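Local coordinates for protein glucose-6-phosphate 1-dehydrogenase (Kluyveromyces lactis, PDB 7E6I) that catalyses the NADP-dependent oxidation of glucose 6-phosphate to 6-phosphogluconolactone, the first and rate-limiting step of the oxidative pentose phosphate pathway, at residues A[361-369]-A[377-385]. Numbering follows the deposited sequence.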
# COMPACT_ATOMS: atom_id res chain seq x y z
N THR A 361 1.95 -39.09 6.80
CA THR A 361 1.04 -38.38 5.91
C THR A 361 -0.40 -38.37 6.41
O THR A 361 -1.21 -37.61 5.87
CB THR A 361 1.08 -39.00 4.50
OG1 THR A 361 0.63 -40.35 4.54
CG2 THR A 361 2.51 -38.97 3.94
N ASP A 362 -0.73 -39.16 7.42
CA ASP A 362 -2.02 -39.14 8.08
C ASP A 362 -2.13 -37.92 8.98
O ASP A 362 -2.56 -38.03 10.13
CB ASP A 362 -2.19 -40.43 8.90
CG ASP A 362 -1.08 -40.60 9.93
OD1 ASP A 362 0.07 -40.20 9.62
OD2 ASP A 362 -1.34 -41.14 11.03
N ILE A 363 -1.77 -36.76 8.45
CA ILE A 363 -1.35 -35.61 9.26
C ILE A 363 -1.74 -34.36 8.49
O ILE A 363 -1.66 -34.35 7.26
CB ILE A 363 0.17 -35.70 9.53
CG1 ILE A 363 0.42 -36.01 10.99
CG2 ILE A 363 0.97 -34.51 9.04
CD1 ILE A 363 0.46 -37.51 11.25
N PRO A 364 -2.18 -33.29 9.14
CA PRO A 364 -2.64 -32.12 8.39
C PRO A 364 -1.50 -31.36 7.71
O PRO A 364 -0.34 -31.41 8.12
CB PRO A 364 -3.34 -31.25 9.44
CG PRO A 364 -2.99 -31.83 10.76
CD PRO A 364 -2.30 -33.15 10.60
N ASN A 365 -1.87 -30.66 6.64
CA ASN A 365 -0.94 -29.81 5.91
C ASN A 365 -0.34 -28.75 6.82
O ASN A 365 -1.04 -28.13 7.63
CB ASN A 365 -1.64 -29.11 4.74
CG ASN A 365 -2.39 -30.08 3.84
OD1 ASN A 365 -3.34 -30.74 4.26
ND2 ASN A 365 -1.95 -30.18 2.60
N ASN A 366 0.97 -28.54 6.69
CA ASN A 366 1.57 -27.33 7.23
C ASN A 366 0.99 -26.10 6.56
O ASN A 366 0.55 -26.13 5.41
CB ASN A 366 3.08 -27.33 7.02
CG ASN A 366 3.72 -28.48 7.70
OD1 ASN A 366 4.20 -29.40 7.05
ND2 ASN A 366 3.70 -28.46 9.02
N GLU A 367 1.03 -25.01 7.30
CA GLU A 367 0.35 -23.79 6.92
C GLU A 367 1.12 -22.64 7.53
O GLU A 367 1.64 -22.76 8.64
CB GLU A 367 -1.10 -23.83 7.41
CG GLU A 367 -2.07 -23.10 6.54
CD GLU A 367 -3.52 -23.56 6.76
OE1 GLU A 367 -3.84 -24.78 6.61
OE2 GLU A 367 -4.34 -22.69 7.09
N LEU A 368 1.23 -21.55 6.79
CA LEU A 368 1.91 -20.36 7.25
C LEU A 368 0.96 -19.19 7.10
O LEU A 368 0.43 -18.97 6.00
CB LEU A 368 3.20 -20.10 6.46
CG LEU A 368 3.85 -18.72 6.67
CD1 LEU A 368 4.36 -18.62 8.09
CD2 LEU A 368 4.99 -18.48 5.66
N VAL A 369 0.75 -18.45 8.18
CA VAL A 369 -0.09 -17.25 8.19
C VAL A 369 0.76 -16.07 8.62
O VAL A 369 1.44 -16.13 9.65
CB VAL A 369 -1.31 -17.41 9.11
CG1 VAL A 369 -2.03 -16.08 9.26
CG2 VAL A 369 -2.25 -18.49 8.58
N ALA A 377 2.01 -10.50 13.16
CA ALA A 377 2.39 -11.79 13.70
C ALA A 377 2.65 -12.77 12.56
O ALA A 377 2.22 -12.56 11.43
CB ALA A 377 1.32 -12.35 14.64
N ILE A 378 3.36 -13.84 12.90
CA ILE A 378 3.55 -14.98 12.01
C ILE A 378 3.16 -16.24 12.77
O ILE A 378 3.58 -16.42 13.91
CB ILE A 378 4.99 -15.06 11.49
CG1 ILE A 378 5.28 -13.86 10.59
CG2 ILE A 378 5.23 -16.36 10.76
CD1 ILE A 378 6.74 -13.54 10.46
N TYR A 379 2.35 -17.10 12.14
CA TYR A 379 1.92 -18.35 12.75
C TYR A 379 2.26 -19.51 11.81
O TYR A 379 2.07 -19.40 10.60
CB TYR A 379 0.42 -18.37 13.03
CG TYR A 379 -0.08 -17.17 13.79
CD1 TYR A 379 0.12 -17.07 15.16
CD2 TYR A 379 -0.73 -16.13 13.14
CE1 TYR A 379 -0.32 -15.97 15.87
CE2 TYR A 379 -1.16 -15.02 13.83
CZ TYR A 379 -0.96 -14.95 15.20
OH TYR A 379 -1.38 -13.86 15.93
N LEU A 380 2.74 -20.61 12.38
CA LEU A 380 3.06 -21.81 11.62
C LEU A 380 2.30 -22.98 12.22
O LEU A 380 2.44 -23.27 13.42
CB LEU A 380 4.56 -22.10 11.63
CG LEU A 380 5.51 -21.10 10.97
CD1 LEU A 380 5.81 -20.00 11.94
CD2 LEU A 380 6.81 -21.76 10.52
N LYS A 381 1.49 -23.63 11.41
CA LYS A 381 0.85 -24.86 11.81
C LYS A 381 1.86 -25.99 11.62
O LYS A 381 2.34 -26.21 10.50
CB LYS A 381 -0.41 -25.08 10.98
CG LYS A 381 -1.28 -26.20 11.47
CD LYS A 381 -2.67 -26.04 10.96
CE LYS A 381 -3.43 -27.32 11.05
NZ LYS A 381 -4.41 -27.37 9.95
N CYS A 382 2.20 -26.68 12.70
CA CYS A 382 3.25 -27.69 12.67
C CYS A 382 2.73 -29.00 13.24
O CYS A 382 1.64 -29.07 13.82
CB CYS A 382 4.50 -27.26 13.44
SG CYS A 382 5.27 -25.75 12.81
N ASN A 383 3.54 -30.03 13.08
CA ASN A 383 3.21 -31.38 13.50
C ASN A 383 4.31 -31.89 14.41
O ASN A 383 5.48 -31.55 14.25
CB ASN A 383 3.06 -32.30 12.30
CG ASN A 383 1.80 -32.01 11.54
OD1 ASN A 383 0.71 -31.98 12.13
ND2 ASN A 383 1.92 -31.75 10.24
N ALA A 384 3.92 -32.70 15.38
CA ALA A 384 4.89 -33.20 16.33
C ALA A 384 4.31 -34.42 17.02
O ALA A 384 3.09 -34.54 17.16
CB ALA A 384 5.28 -32.14 17.37
N LYS A 385 5.19 -35.32 17.41
CA LYS A 385 4.78 -36.46 18.21
C LYS A 385 4.22 -36.01 19.55
O LYS A 385 4.75 -35.10 20.20
CB LYS A 385 5.96 -37.40 18.41
CG LYS A 385 5.56 -38.81 18.79
CD LYS A 385 6.73 -39.58 19.39
CE LYS A 385 6.90 -39.24 20.87
NZ LYS A 385 6.22 -40.24 21.72
O HOH W 1 -3.95 -27.92 7.55
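With CG beside the backbone N in both residues, Asn366 (chi1 -60°) and Asn383 (chi1 -72°) each send an amide across to a main-chain carbonyl of the facing segment. They continue an antiparallel beta hairpin, strands 367-373 and 377-385, in the mixed sheet of the C-terminal domain, beyond the point where regular pairing ends. Within the hairpin, Val369 and Tyr379 form a hydrogen-bonded pair, Val369 CG1 lying at the ring edge near its plane, while Leu368 CD1 packs on Ile378 CG2 at 3.6 Å. On the N-terminal side of Glu367 the backbones diverge, and asparagine suits this wider separation because its side-chain N-H can replace a peptide donor: Asn366 ND2 reaches Lys381 O at 3.0 Å, nearly straight and on a lone pair. Asn383 uses both amide ends, OD1 taking Asn393 ND2 from strand 393-401; a leucine here would probably cost Pro364 O one of its donors, leaving it Arg354, and Asn393 ND2 this acceptor. Lys381, extended as far as CE and bent at its last torsion, leaves NZ 4.3 Å from Glu367 OE1, beyond a salt bridge; that carboxylate is held by Tyr480 OH and a salt bridge to Arg349. By similarity, Tyr379, Leu380, Lys381 and Arg349 belong to the second NADP(+) site. Where the segments part, Asn383 ND2 meets Pro364 O at 3.1 Å, in the carbonyl plane.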